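Local coordinates for protein probable transcriptional regulator (Vibrio vulnificus, PDB 4GHJ) that probably binds DNA through a helix-turn-helix domain of the XRE type and so regulates transcription, with two copies of the chain in the assembly, at residues Ile37-Arg40 against Leu41-Arg45; Ile61-Lys64 against Thr65-Ala69; Ile78-Ala81 against Ile82-Leu86; Glu90-Asp93 against Leu94-Pro97. One frame throughout, in Å; residues are numbered along the deposited sequence.

Contact 1 of 4, residues Ile37-Arg40 against Leu41-Arg45; sequences IGDR and LKQAR
Leu41 leans back over the turn before it, its CG 3.5 Å from Ile37 O, the carbonyl that also takes the Leu41 N-H. The lean follows from the first torsion, which sets CG on the side of the backbone N (chi1 -74°), and on this buried flank its CD2 methyl meets Leu83 of helix 76-85. Ile37 packs on Met79 of that helix. All of this belongs to helix 30-47, the first modelled helix of this helix-turn-helix protein, whose backbone here is a regular run of i to i+4 bonds. A second flank is polar. Lys42 sends a fully extended chain past Asp39 at a slant; its NZ remains 5.0 Å from Asp39 OD1, where a mild attraction between the charges may persist, without a salt bridge. Gln43 stands one turn on from the aspartate. In the conformer described, the two side chains run side by side with their ends pointing the same way, but the carboxylate and amide planes are turned 80° to each other and Asp39 OD1 stops 3.9 Å from Gln43 NE2, a loose polar neighbourhood. Arg40 reaches away along an extended chain: NH2 forms a salt bridge with Glu36, and NH1 donates to Ile92 O and Phe95 O of the second subunit.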
# COMPACT_ATOMS: atom_id res chain seq x y z
N ILE B 37 1.57 3.85 -8.84
CA ILE B 37 0.36 3.53 -8.08
C ILE B 37 -0.47 4.81 -7.91
O ILE B 37 -1.69 4.79 -8.02
CB ILE B 37 0.66 2.85 -6.72
CG1 ILE B 37 1.20 1.44 -6.98
CG2 ILE B 37 -0.59 2.77 -5.85
CD1 ILE B 37 1.72 0.74 -5.75
N GLY B 38 0.20 5.93 -7.66
CA GLY B 38 -0.50 7.22 -7.58
C GLY B 38 -1.30 7.50 -8.85
O GLY B 38 -2.46 7.88 -8.80
N ASP B 39 -0.66 7.29 -10.01
CA ASP B 39 -1.30 7.51 -11.30
C ASP B 39 -2.48 6.55 -11.52
O ASP B 39 -3.49 6.92 -12.12
CB ASP B 39 -0.27 7.39 -12.41
CG ASP B 39 -0.76 7.93 -13.71
OD1 ASP B 39 -1.50 8.95 -13.72
OD2 ASP B 39 -0.36 7.37 -14.76
N ARG B 40 -2.35 5.33 -11.02
CA ARG B 40 -3.45 4.34 -11.12
C ARG B 40 -4.63 4.76 -10.25
O ARG B 40 -5.81 4.60 -10.64
CB ARG B 40 -2.96 2.95 -10.70
CG ARG B 40 -1.91 2.34 -11.63
CD ARG B 40 -1.42 0.98 -11.07
NE ARG B 40 -0.21 0.47 -11.72
CZ ARG B 40 0.45 -0.62 -11.32
NH1 ARG B 40 -0.01 -1.36 -10.30
NH2 ARG B 40 1.56 -0.99 -11.95
N LEU B 41 -4.34 5.35 -9.08
CA LEU B 41 -5.40 5.83 -8.20
C LEU B 41 -6.13 6.97 -8.90
O LEU B 41 -7.36 7.04 -8.87
CB LEU B 41 -4.85 6.29 -6.84
CG LEU B 41 -4.38 5.28 -5.78
CD1 LEU B 41 -3.66 6.04 -4.63
CD2 LEU B 41 -5.54 4.46 -5.21
N LYS B 42 -5.35 7.89 -9.51
CA LYS B 42 -5.93 9.00 -10.27
C LYS B 42 -6.85 8.50 -11.40
O LYS B 42 -7.98 9.00 -11.53
CB LYS B 42 -4.83 9.91 -10.85
CG LYS B 42 -5.31 10.99 -11.80
CD LYS B 42 -4.14 11.84 -12.33
CE LYS B 42 -4.64 12.92 -13.26
NZ LYS B 42 -3.54 13.55 -14.01
N GLN B 43 -6.39 7.56 -12.21
CA GLN B 43 -7.22 7.07 -13.34
C GLN B 43 -8.44 6.25 -12.87
O GLN B 43 -9.48 6.26 -13.54
CB GLN B 43 -6.38 6.31 -14.35
CG GLN B 43 -5.24 7.16 -14.95
CD GLN B 43 -5.73 8.47 -15.61
OE1 GLN B 43 -6.83 8.55 -16.16
NE2 GLN B 43 -4.87 9.48 -15.58
N ALA B 44 -8.33 5.56 -11.74
CA ALA B 44 -9.48 4.83 -11.17
C ALA B 44 -10.55 5.87 -10.76
O ALA B 44 -11.73 5.68 -11.00
CB ALA B 44 -9.06 3.97 -9.97
N ARG B 45 -10.11 6.97 -10.16
CA ARG B 45 -11.01 8.06 -9.76
C ARG B 45 -11.71 8.73 -10.95
O ARG B 45 -12.93 9.01 -10.92
CB ARG B 45 -10.21 9.11 -8.97
CG ARG B 45 -10.98 10.36 -8.70
CD ARG B 45 -10.21 11.38 -7.90
NE ARG B 45 -9.02 11.91 -8.58
CZ ARG B 45 -9.02 12.88 -9.49
NH1 ARG B 45 -10.16 13.44 -9.91
NH2 ARG B 45 -7.86 13.32 -10.00

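Contact 2 of 4, residues Ile61-Lys64 against Thr65-Ala69; sequences IARK and TVLNA
Ile61 lays its CD1 methyl against Val66 CG2, 3.8 Å away, the two side chains crossing at about a right angle. The isoleucine reaches this spot from the loop ahead of helix 63-69 by an uncommon turn: CG1 sits between its backbone N and carbonyl carbon (chi1 64°), and the rest of the chain extends from there. Its end also comes near Thr65 CG2. The threonine divides its two branches. Its methyl lies opposite the backbone N, and OG1 lies beside that N, facing back toward the start of the helix, where a water 2.7 Å from OG1 accepts the N-H of Ala62. Ala62 holds the N-cap position; lacking a polar side chain, it meets the first turn through its carbonyl, and the bonds from Thr65 N and Val66 N to Ala62 O are both weak. Regular helical bonding sets in with Leu67 N to Arg63 O. Farther along, Lys64 CG is 3.9 Å from Asn68 ND2, and bends at chi3 and chi4 bring Lys64 NZ back to 4.2 Å from the same ND2. Arg63, extended as far as NE, swings its guanidinium obliquely past the Leu67 methyl, with NH1 3.8 Å from CD1. Val66 continues inward onto Gln52 and Ala56 of helix 52-59. Helix 52-59, the turn after it and helix 63-69, entered through this N-cap, together form the helix-turn-helix; as in XRE-family relatives, helix 63-69 is probably the one presented to DNA.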
# COMPACT_ATOMS: atom_id res chain seq x y z
N ILE B 61 -11.49 12.67 4.66
CA ILE B 61 -10.12 13.17 4.78
C ILE B 61 -9.96 14.49 4.02
O ILE B 61 -10.89 14.95 3.34
CB ILE B 61 -9.09 12.12 4.27
CG1 ILE B 61 -9.27 11.86 2.76
CG2 ILE B 61 -9.22 10.82 5.07
CD1 ILE B 61 -8.36 10.75 2.21
N ALA B 62 -8.78 15.09 4.13
CA ALA B 62 -8.49 16.35 3.45
C ALA B 62 -8.26 16.16 1.96
O ALA B 62 -7.74 15.12 1.52
CB ALA B 62 -7.28 17.03 4.07
N ARG B 63 -8.64 17.17 1.21
CA ARG B 63 -8.41 17.18 -0.23
C ARG B 63 -6.91 17.03 -0.54
O ARG B 63 -6.53 16.28 -1.44
CB ARG B 63 -8.92 18.47 -0.83
CG ARG B 63 -8.77 18.53 -2.34
CD ARG B 63 -9.27 19.83 -2.91
NE ARG B 63 -9.28 19.79 -4.38
CZ ARG B 63 -8.24 20.06 -5.17
NH1 ARG B 63 -7.06 20.39 -4.66
NH2 ARG B 63 -8.38 19.99 -6.49
N LYS B 64 -6.07 17.74 0.21
CA LYS B 64 -4.65 17.69 -0.06
C LYS B 64 -4.10 16.27 0.14
O LYS B 64 -3.14 15.88 -0.49
CB LYS B 64 -3.88 18.71 0.78
CG LYS B 64 -2.38 18.80 0.46
CD LYS B 64 -1.72 20.08 1.01
CE LYS B 64 -1.61 20.11 2.54
NZ LYS B 64 -0.64 19.11 3.08
N THR B 65 -4.73 15.50 1.02
CA THR B 65 -4.27 14.14 1.29
C THR B 65 -4.49 13.27 0.06
O THR B 65 -3.64 12.43 -0.28
CB THR B 65 -4.99 13.58 2.52
OG1 THR B 65 -4.75 14.47 3.63
CG2 THR B 65 -4.51 12.20 2.87
N VAL B 66 -5.59 13.51 -0.65
CA VAL B 66 -5.90 12.77 -1.87
C VAL B 66 -4.94 13.21 -3.00
O VAL B 66 -4.42 12.40 -3.76
CB VAL B 66 -7.38 12.96 -2.30
CG1 VAL B 66 -7.65 12.34 -3.70
CG2 VAL B 66 -8.30 12.39 -1.24
N LEU B 67 -4.72 14.52 -3.08
CA LEU B 67 -3.82 15.09 -4.09
C LEU B 67 -2.42 14.48 -3.96
O LEU B 67 -1.85 14.01 -4.95
CB LEU B 67 -3.83 16.61 -3.94
CG LEU B 67 -3.01 17.50 -4.90
CD1 LEU B 67 -3.51 18.97 -4.80
CD2 LEU B 67 -1.55 17.41 -4.59
N ASN B 68 -1.90 14.43 -2.73
CA ASN B 68 -0.61 13.82 -2.47
C ASN B 68 -0.56 12.33 -2.77
O ASN B 68 0.46 11.85 -3.25
CB ASN B 68 -0.16 14.06 -1.02
CG ASN B 68 0.27 15.50 -0.76
OD1 ASN B 68 0.62 16.21 -1.69
ND2 ASN B 68 0.23 15.94 0.50
N ALA B 69 -1.66 11.61 -2.50
CA ALA B 69 -1.72 10.19 -2.76
C ALA B 69 -1.60 9.88 -4.25
O ALA B 69 -0.96 8.90 -4.67
CB ALA B 69 -3.04 9.60 -2.18
O HOH W 1 -6.44 14.06 5.69

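Contact 3 of 4, residues Ile78-Ala81 against Ile82-Leu86; sequences IMIA and ILMAL
Four successive i to i+4 bonds carry the backbone from 78-81 into 82-86, beginning with Ile82 N to Ile78 O at 3.0 Å and ending with Ala85 N to Ala81 O; Leu83 N to Met79 O and Met84 N to Ile80 O fill the steps between. The helical run closes at Ala85 before Leu86. Side chains one turn apart then meet along two flanks. On one, Ile78 CG2 touches Ile82 CD1 at 4.1 Å, the two crossing at a slant. Ile82 comes back over the turn because CG1 lies beside its backbone N (chi1 -65°), which also brings that carbon to 3.3 Å from Ile78 O. On another flank, in the conformer described, the selenium of Met84 (selenomethionine here) rests 4.0 Å from Ile80 CG2, and a bend at chi3 turns CE off. Helix 76-85 is a hub of the helical fold, probably DNA-binding, and its flanks face different neighbours. Ile82 is laid on Val55 of helix 52-59 and Ala69 of helix 63-69, whereas Leu83, whose CG lies 3.5 Å from Met79 O, packs on Leu88 in the loop that follows. Met79, also selenomethionine, extends from CA to selenium and reaches Ile92. The flank of Ile80 and Met84 faces the second subunit, with Ile80 on Leu33 and Met84 on Val28 of that chain; Ala81, between them in sequence, meets its Ala30.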
# COMPACT_ATOMS: atom_id res chain seq x y z
N ILE B 78 -4.46 5.36 4.67
CA ILE B 78 -5.09 6.40 3.85
C ILE B 78 -5.33 5.89 2.44
O ILE B 78 -6.38 6.19 1.85
CB ILE B 78 -4.24 7.67 3.79
CG1 ILE B 78 -4.12 8.29 5.20
CG2 ILE B 78 -4.81 8.65 2.73
CD1 ILE B 78 -5.43 8.53 5.91
N MSE B 79 -4.39 5.11 1.90
CA MSE B 79 -4.57 4.50 0.59
C MSE B 79 -5.81 3.57 0.61
O MSE B 79 -6.61 3.60 -0.32
CB MSE B 79 -3.34 3.72 0.12
CG MSE B 79 -3.47 3.22 -1.33
SE MSE B 79 -1.90 2.29 -2.01
CE MSE B 79 -2.07 0.63 -0.95
N ILE B 80 -5.95 2.80 1.69
CA ILE B 80 -7.10 1.88 1.86
C ILE B 80 -8.42 2.65 1.93
O ILE B 80 -9.40 2.24 1.31
CB ILE B 80 -6.90 0.96 3.08
CG1 ILE B 80 -5.73 0.01 2.81
CG2 ILE B 80 -8.18 0.20 3.40
CD1 ILE B 80 -5.26 -0.83 4.02
N ALA B 81 -8.45 3.75 2.68
CA ALA B 81 -9.63 4.62 2.75
C ALA B 81 -10.01 5.15 1.37
O ALA B 81 -11.19 5.26 1.07
CB ALA B 81 -9.37 5.78 3.70
N ILE B 82 -9.01 5.51 0.56
CA ILE B 82 -9.25 5.99 -0.82
C ILE B 82 -9.82 4.86 -1.67
O ILE B 82 -10.79 5.08 -2.40
CB ILE B 82 -7.98 6.61 -1.45
CG1 ILE B 82 -7.60 7.88 -0.67
CG2 ILE B 82 -8.17 6.94 -2.96
CD1 ILE B 82 -6.27 8.58 -1.14
N LEU B 83 -9.25 3.66 -1.56
CA LEU B 83 -9.79 2.49 -2.26
C LEU B 83 -11.26 2.21 -1.86
O LEU B 83 -12.09 1.85 -2.73
CB LEU B 83 -8.96 1.24 -2.03
CG LEU B 83 -7.55 1.19 -2.62
CD1 LEU B 83 -6.84 -0.06 -2.11
CD2 LEU B 83 -7.60 1.24 -4.12
N MSE B 84 -11.56 2.34 -0.58
CA MSE B 84 -12.92 2.14 -0.06
C MSE B 84 -13.89 3.18 -0.67
O MSE B 84 -15.01 2.84 -1.06
CB MSE B 84 -12.93 2.23 1.46
CG MSE B 84 -12.17 1.09 2.17
SE MSE B 84 -11.96 1.38 4.08
CE MSE B 84 -13.84 1.51 4.57
N ALA B 85 -13.43 4.43 -0.78
CA ALA B 85 -14.23 5.51 -1.40
C ALA B 85 -14.51 5.21 -2.88
O ALA B 85 -15.54 5.58 -3.37
CB ALA B 85 -13.52 6.87 -1.24
N LEU B 86 -13.60 4.54 -3.57
CA LEU B 86 -13.76 4.17 -4.98
C LEU B 86 -14.42 2.78 -5.17
O LEU B 86 -14.56 2.30 -6.29
CB LEU B 86 -12.39 4.17 -5.67
CG LEU B 86 -11.63 5.49 -5.66
CD1 LEU B 86 -10.21 5.30 -6.19
CD2 LEU B 86 -12.38 6.53 -6.49

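Contact 4 of 4, residues Glu90-Asp93 against Leu94-Pro97; sequences EQID and LFIP
Gln91 and Leu94 meet at a slant: Leu94 CD1 lies against the glutamine amide, nearest OE1 at 3.5 Å. The glutamine is bent at chi2, which brings the amide beside this methyl, and its polar atoms are held across the subunit boundary: OE1 accepts from Ile96 N of the second subunit and NE2 donates to Phe95 O there. Its own carbonyl takes the N-H of Leu94 at 2.8 Å, a 3-10-type bond whose donor stands above the carbonyl plane. Ile92 comes next. Its carbonyl is gripped twice: Phe95 N approaches from well above the plane, and Ile96 N, 3.1 Å away, lies nearly along the C=O axis. With CG1 opposite its backbone N (chi1 -162°), the same residue directs CD1 obliquely to the start of the Phe95 side chain, 3.9 Å from CB. Asp93 offers its carbonyl to Pro97, whose CA makes a CH···O contact of 3.3 Å with Asp93 O, while its OD1 forms a salt bridge with Arg40 of the second subunit. This compact turn lies among three neighbours: helix 76-85, where Ile92 packs on Ile80; helix 30-47, where Phe95 touches Ile37; and the second subunit, where the Phe95 rings of the two chains meet and Ile96 rests on Ile37 of that chain.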
# COMPACT_ATOMS: atom_id res chain seq x y z
N GLU B 90 -11.24 -4.51 -2.27
CA GLU B 90 -10.68 -5.87 -2.53
C GLU B 90 -9.36 -5.86 -3.34
O GLU B 90 -8.58 -6.82 -3.27
CB GLU B 90 -11.68 -6.75 -3.26
CG GLU B 90 -12.97 -7.03 -2.51
CD GLU B 90 -13.92 -7.94 -3.30
OE1 GLU B 90 -13.42 -8.77 -4.10
OE2 GLU B 90 -15.15 -7.85 -3.10
N GLN B 91 -9.13 -4.80 -4.10
CA GLN B 91 -7.88 -4.66 -4.83
C GLN B 91 -6.67 -4.72 -3.89
O GLN B 91 -5.57 -5.04 -4.33
CB GLN B 91 -7.86 -3.35 -5.62
CG GLN B 91 -8.80 -3.35 -6.81
CD GLN B 91 -8.29 -4.23 -7.94
OE1 GLN B 91 -7.15 -4.08 -8.43
NE2 GLN B 91 -9.13 -5.16 -8.37
N ILE B 92 -6.85 -4.42 -2.59
CA ILE B 92 -5.72 -4.46 -1.65
C ILE B 92 -5.11 -5.87 -1.62
O ILE B 92 -3.93 -6.03 -1.34
CB ILE B 92 -6.08 -3.95 -0.21
CG1 ILE B 92 -4.80 -3.59 0.58
CG2 ILE B 92 -6.93 -4.97 0.55
CD1 ILE B 92 -3.99 -2.36 0.01
N ASP B 93 -5.92 -6.88 -1.93
CA ASP B 93 -5.45 -8.28 -1.98
C ASP B 93 -4.48 -8.55 -3.16
O ASP B 93 -3.83 -9.62 -3.21
CB ASP B 93 -6.62 -9.24 -2.06
CG ASP B 93 -7.47 -9.26 -0.79
OD1 ASP B 93 -7.14 -8.64 0.25
OD2 ASP B 93 -8.51 -9.91 -0.86
N LEU B 94 -4.40 -7.61 -4.11
CA LEU B 94 -3.43 -7.66 -5.21
C LEU B 94 -2.16 -6.80 -4.84
O LEU B 94 -1.16 -6.80 -5.58
CB LEU B 94 -4.06 -7.20 -6.52
CG LEU B 94 -5.40 -7.89 -6.88
CD1 LEU B 94 -5.98 -7.40 -8.21
CD2 LEU B 94 -5.21 -9.37 -6.94
N PHE B 95 -2.23 -6.06 -3.74
CA PHE B 95 -1.08 -5.29 -3.25
C PHE B 95 -0.25 -6.24 -2.36
O PHE B 95 0.96 -6.39 -2.55
CB PHE B 95 -1.52 -4.03 -2.50
CG PHE B 95 -0.39 -3.16 -2.03
CD1 PHE B 95 0.39 -2.46 -2.94
CD2 PHE B 95 -0.11 -3.03 -0.68
CE1 PHE B 95 1.44 -1.67 -2.51
CE2 PHE B 95 0.93 -2.22 -0.24
CZ PHE B 95 1.71 -1.54 -1.15
N ILE B 96 -0.91 -6.88 -1.39
CA ILE B 96 -0.27 -7.93 -0.58
C ILE B 96 -1.29 -9.05 -0.42
O ILE B 96 -2.24 -8.93 0.37
CB ILE B 96 0.23 -7.48 0.81
CG1 ILE B 96 1.23 -6.34 0.72
CG2 ILE B 96 0.95 -8.63 1.47
CD1 ILE B 96 1.92 -6.06 2.04
N PRO B 97 -1.12 -10.17 -1.16
CA PRO B 97 -2.07 -11.26 -1.00
C PRO B 97 -2.06 -11.94 0.38
O PRO B 97 -1.11 -11.82 1.15
CB PRO B 97 -1.64 -12.28 -2.08
CG PRO B 97 -0.73 -11.53 -3.02
CD PRO B 97 -0.07 -10.49 -2.15

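Overall arrangement
Contacts 1 and 3 are partly buried turns of two helices that pack directly, Arg45 CA lying 3.9 Å from Leu86 CD2. Contact 2 is a surface contact on the probable DNA-reading helix, tied to contact 3 by apolar carbons such as Thr65 CG2 and Ile78 CG2, and touches no other chain. Contact 4, partly buried, leans on contact 3 through Ile92 and on contact 1 through Phe95; its centre is about 22 Å from that of contact 2. Chemistry follows place: contact 3 is wholly apolar in its side chains, contact 1 has one polar and one apolar flank, contact 2 adds a water and long basic chains, and contact 4 turns Gln91 and Asp93 to the second subunit, as contact 1 does Arg40.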